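Side-chain contact in ATP-dependent Clp protease proteolytic subunit (Listeria monocytogenes, PDB 4JCQ), which probably cleaves peptide bonds in misfolded proteins as the serine-protease subunit of an ATP-dependent, ring-shaped Clp complex: residues H[155-158]-H[159-163]. Sequence-based numbering, arbitrary orientation.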
ATOM      1  N   TYR H 155      -0.719 -36.460 -32.018  1.00 35.71           N
ATOM      2  CA  TYR H 155       0.418 -35.561 -31.849  1.00 36.75           C
ATOM      3  C   TYR H 155       0.539 -34.594 -33.027  1.00 36.84           C
ATOM      4  O   TYR H 155       0.785 -33.404 -32.830  1.00 34.80           O
ATOM      5  CB  TYR H 155       1.726 -36.345 -31.671  1.00 37.81           C
ATOM      6  CG  TYR H 155       2.935 -35.452 -31.475  1.00 37.44           C
ATOM      7  CD1 TYR H 155       3.344 -35.071 -30.198  1.00 35.04           C
ATOM      8  CD2 TYR H 155       3.662 -34.977 -32.569  1.00 38.39           C
ATOM      9  CE1 TYR H 155       4.443 -34.249 -30.015  1.00 34.41           C
ATOM     10  CE2 TYR H 155       4.759 -34.149 -32.395  1.00 38.81           C
ATOM     11  CZ  TYR H 155       5.145 -33.789 -31.117  1.00 37.75           C
ATOM     12  OH  TYR H 155       6.235 -32.971 -30.938  1.00 40.94           O
ATOM     13  N   GLU H 156       0.356 -35.115 -34.241  1.00 38.08           N
ATOM     14  CA  GLU H 156       0.492 -34.329 -35.468  1.00 40.61           C
ATOM     15  C   GLU H 156      -0.524 -33.189 -35.558  1.00 36.67           C
ATOM     16  O   GLU H 156      -0.182 -32.085 -35.989  1.00 35.71           O
ATOM     17  CB  GLU H 156       0.389 -35.235 -36.699  1.00 46.87           C
ATOM     18  CG  GLU H 156       0.925 -34.612 -37.980  1.00 54.88           C
ATOM     19  CD  GLU H 156       0.957 -35.581 -39.148  1.00 66.81           C
ATOM     20  OE1 GLU H 156       0.572 -35.174 -40.264  1.00 72.35           O
ATOM     21  OE2 GLU H 156       1.366 -36.748 -38.957  1.00 72.25           O
ATOM     22  N   GLN H 157      -1.765 -33.460 -35.154  1.00 34.56           N
ATOM     23  CA  GLN H 157      -2.814 -32.439 -35.137  1.00 33.86           C
ATOM     24  C   GLN H 157      -2.479 -31.323 -34.148  1.00 30.98           C
ATOM     25  O   GLN H 157      -2.592 -30.140 -34.479  1.00 30.20           O
ATOM     26  CB  GLN H 157      -4.181 -33.060 -34.815  1.00 34.38           C
ATOM     27  CG  GLN H 157      -5.356 -32.092 -34.903  1.00 35.43           C
ATOM     28  CD  GLN H 157      -5.575 -31.543 -36.304  1.00 38.26           C
ATOM     29  OE1 GLN H 157      -5.701 -32.297 -37.267  1.00 40.62           O
ATOM     30  NE2 GLN H 157      -5.627 -30.223 -36.419  1.00 38.78           N
ATOM     31  N   ILE H 158      -2.055 -31.714 -32.946  1.00 28.13           N
ATOM     32  CA  ILE H 158      -1.683 -30.761 -31.900  1.00 28.69           C
ATOM     33  C   ILE H 158      -0.462 -29.933 -32.312  1.00 28.75           C
ATOM     34  O   ILE H 158      -0.454 -28.712 -32.149  1.00 26.99           O
ATOM     35  CB  ILE H 158      -1.442 -31.465 -30.540  1.00 27.16           C
ATOM     36  CG1 ILE H 158      -2.716 -32.179 -30.058  1.00 27.52           C
ATOM     37  CG2 ILE H 158      -0.929 -30.484 -29.489  1.00 26.22           C
ATOM     38  CD1 ILE H 158      -3.948 -31.298 -29.931  1.00 26.46           C
ATOM     39  N   SER H 159       0.549 -30.608 -32.859  1.00 29.94           N
ATOM     40  CA  SER H 159       1.780 -29.959 -33.317  1.00 31.62           C
ATOM     41  C   SER H 159       1.509 -28.868 -34.354  1.00 32.02           C
ATOM     42  O   SER H 159       2.134 -27.805 -34.330  1.00 31.95           O
ATOM     43  CB  SER H 159       2.753 -30.997 -33.885  1.00 34.44           C
ATOM     44  OG  SER H 159       4.001 -30.405 -34.203  1.00 38.97           O
ATOM     45  N   LYS H 160       0.572 -29.138 -35.261  1.00 32.17           N
ATOM     46  CA  LYS H 160       0.142 -28.155 -36.247  1.00 34.22           C
ATOM     47  C   LYS H 160      -0.558 -26.972 -35.572  1.00 32.27           C
ATOM     48  O   LYS H 160      -0.257 -25.813 -35.860  1.00 30.66           O
ATOM     49  CB  LYS H 160      -0.786 -28.809 -37.278  1.00 37.75           C
ATOM     50  CG  LYS H 160      -1.310 -27.866 -38.350  1.00 42.45           C
ATOM     51  CD  LYS H 160      -2.396 -28.524 -39.185  1.00 48.47           C
ATOM     52  CE  LYS H 160      -3.034 -27.531 -40.142  1.00 54.93           C
ATOM     53  NZ  LYS H 160      -4.115 -28.157 -40.954  1.00 57.26           N
ATOM     54  N   ASP H 161      -1.469 -27.278 -34.653  1.00 30.77           N
ATOM     55  CA  ASP H 161      -2.345 -26.272 -34.060  1.00 30.18           C
ATOM     56  C   ASP H 161      -1.696 -25.388 -32.990  1.00 27.34           C
ATOM     57  O   ASP H 161      -2.107 -24.242 -32.808  1.00 27.68           O
ATOM     58  CB  ASP H 161      -3.633 -26.926 -33.548  1.00 31.75           C
ATOM     59  CG  ASP H 161      -4.529 -27.420 -34.679  1.00 34.59           C
ATOM     60  OD1 ASP H 161      -4.324 -27.002 -35.842  1.00 34.06           O
ATOM     61  OD2 ASP H 161      -5.448 -28.221 -34.408  1.00 31.47           O
ATOM     62  N   THR H 162      -0.683 -25.905 -32.295  1.00 25.58           N
ATOM     63  CA  THR H 162       0.060 -25.093 -31.320  1.00 25.03           C
ATOM     64  C   THR H 162       0.982 -24.079 -32.001  1.00 25.64           C
ATOM     65  O   THR H 162       1.396 -23.095 -31.380  1.00 24.13           O
ATOM     66  CB  THR H 162       0.887 -25.946 -30.331  1.00 24.36           C
ATOM     67  OG1 THR H 162       1.773 -26.811 -31.053  1.00 23.63           O
ATOM     68  CG2 THR H 162      -0.022 -26.772 -29.426  1.00 23.91           C
ATOM     69  N   ASP H 163       1.299 -24.326 -33.273  1.00 27.30           N
ATOM     70  CA  ASP H 163       2.182 -23.448 -34.038  1.00 29.17           C
ATOM     71  C   ASP H 163       1.428 -22.498 -34.977  1.00 30.82           C
ATOM     72  O   ASP H 163       2.018 -21.921 -35.894  1.00 32.27           O
ATOM     73  CB  ASP H 163       3.222 -24.264 -34.815  1.00 31.04           C
ATOM     74  CG  ASP H 163       4.523 -23.506 -35.016  1.00 33.46           C
ATOM     75  OD1 ASP H 163       5.104 -23.597 -36.115  1.00 35.52           O
ATOM     76  OD2 ASP H 163       4.963 -22.810 -34.078  1.00 35.31           O
TER
HETATM   77  O   HOH W   1      -6.355 -28.815 -39.353  1.00 63.84           O
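Gln157 and Asp161, one turn apart on helix 155-162, are joined by a hydrogen bond from Gln157 NE2 to Asp161 OD2 of 2.8 Å, with an N-H...O angle of 165°. The acceptor lies in the amide plane of Gln157, whereas the amide nitrogen meets the carboxylate from above its plane; the two planes stand 52° apart. The bend of the Gln157 chain at chi2 (63°) carries the amide forward along the helix, although its CB points away from 159-163. A water accepts a 2.8 Å bond from Lys160 NZ and a weak one from Gln157 NE2.

On another side of the turn, Ile158 CG2 packs against Thr162 CG2 at 3.8 Å, and Tyr155 CE2 lies 4.0 Å from Ser159 CB. Successive i to i+4 backbone bonds set this spacing, among them Thr162 N to Ile158 O at 2.8 Å.

Further out, Asp161 OD2 also bonds Tyr176 OH of helix 170-176, OD1 forms a salt bridge with Arg164, and Thr162 OG1 hydrogen-bonds Asn144 of helix 133-151. The side chain of Thr162 comes to about 6 Å from that of His116, a predicted active-site residue. Asp161 is buried, and its carboxylate is thus met by an amide, a phenol and a guanidinium, partners that would be expected to favour its ionised form, and of which Tyr176 ties helix 155-162 to helix 170-176.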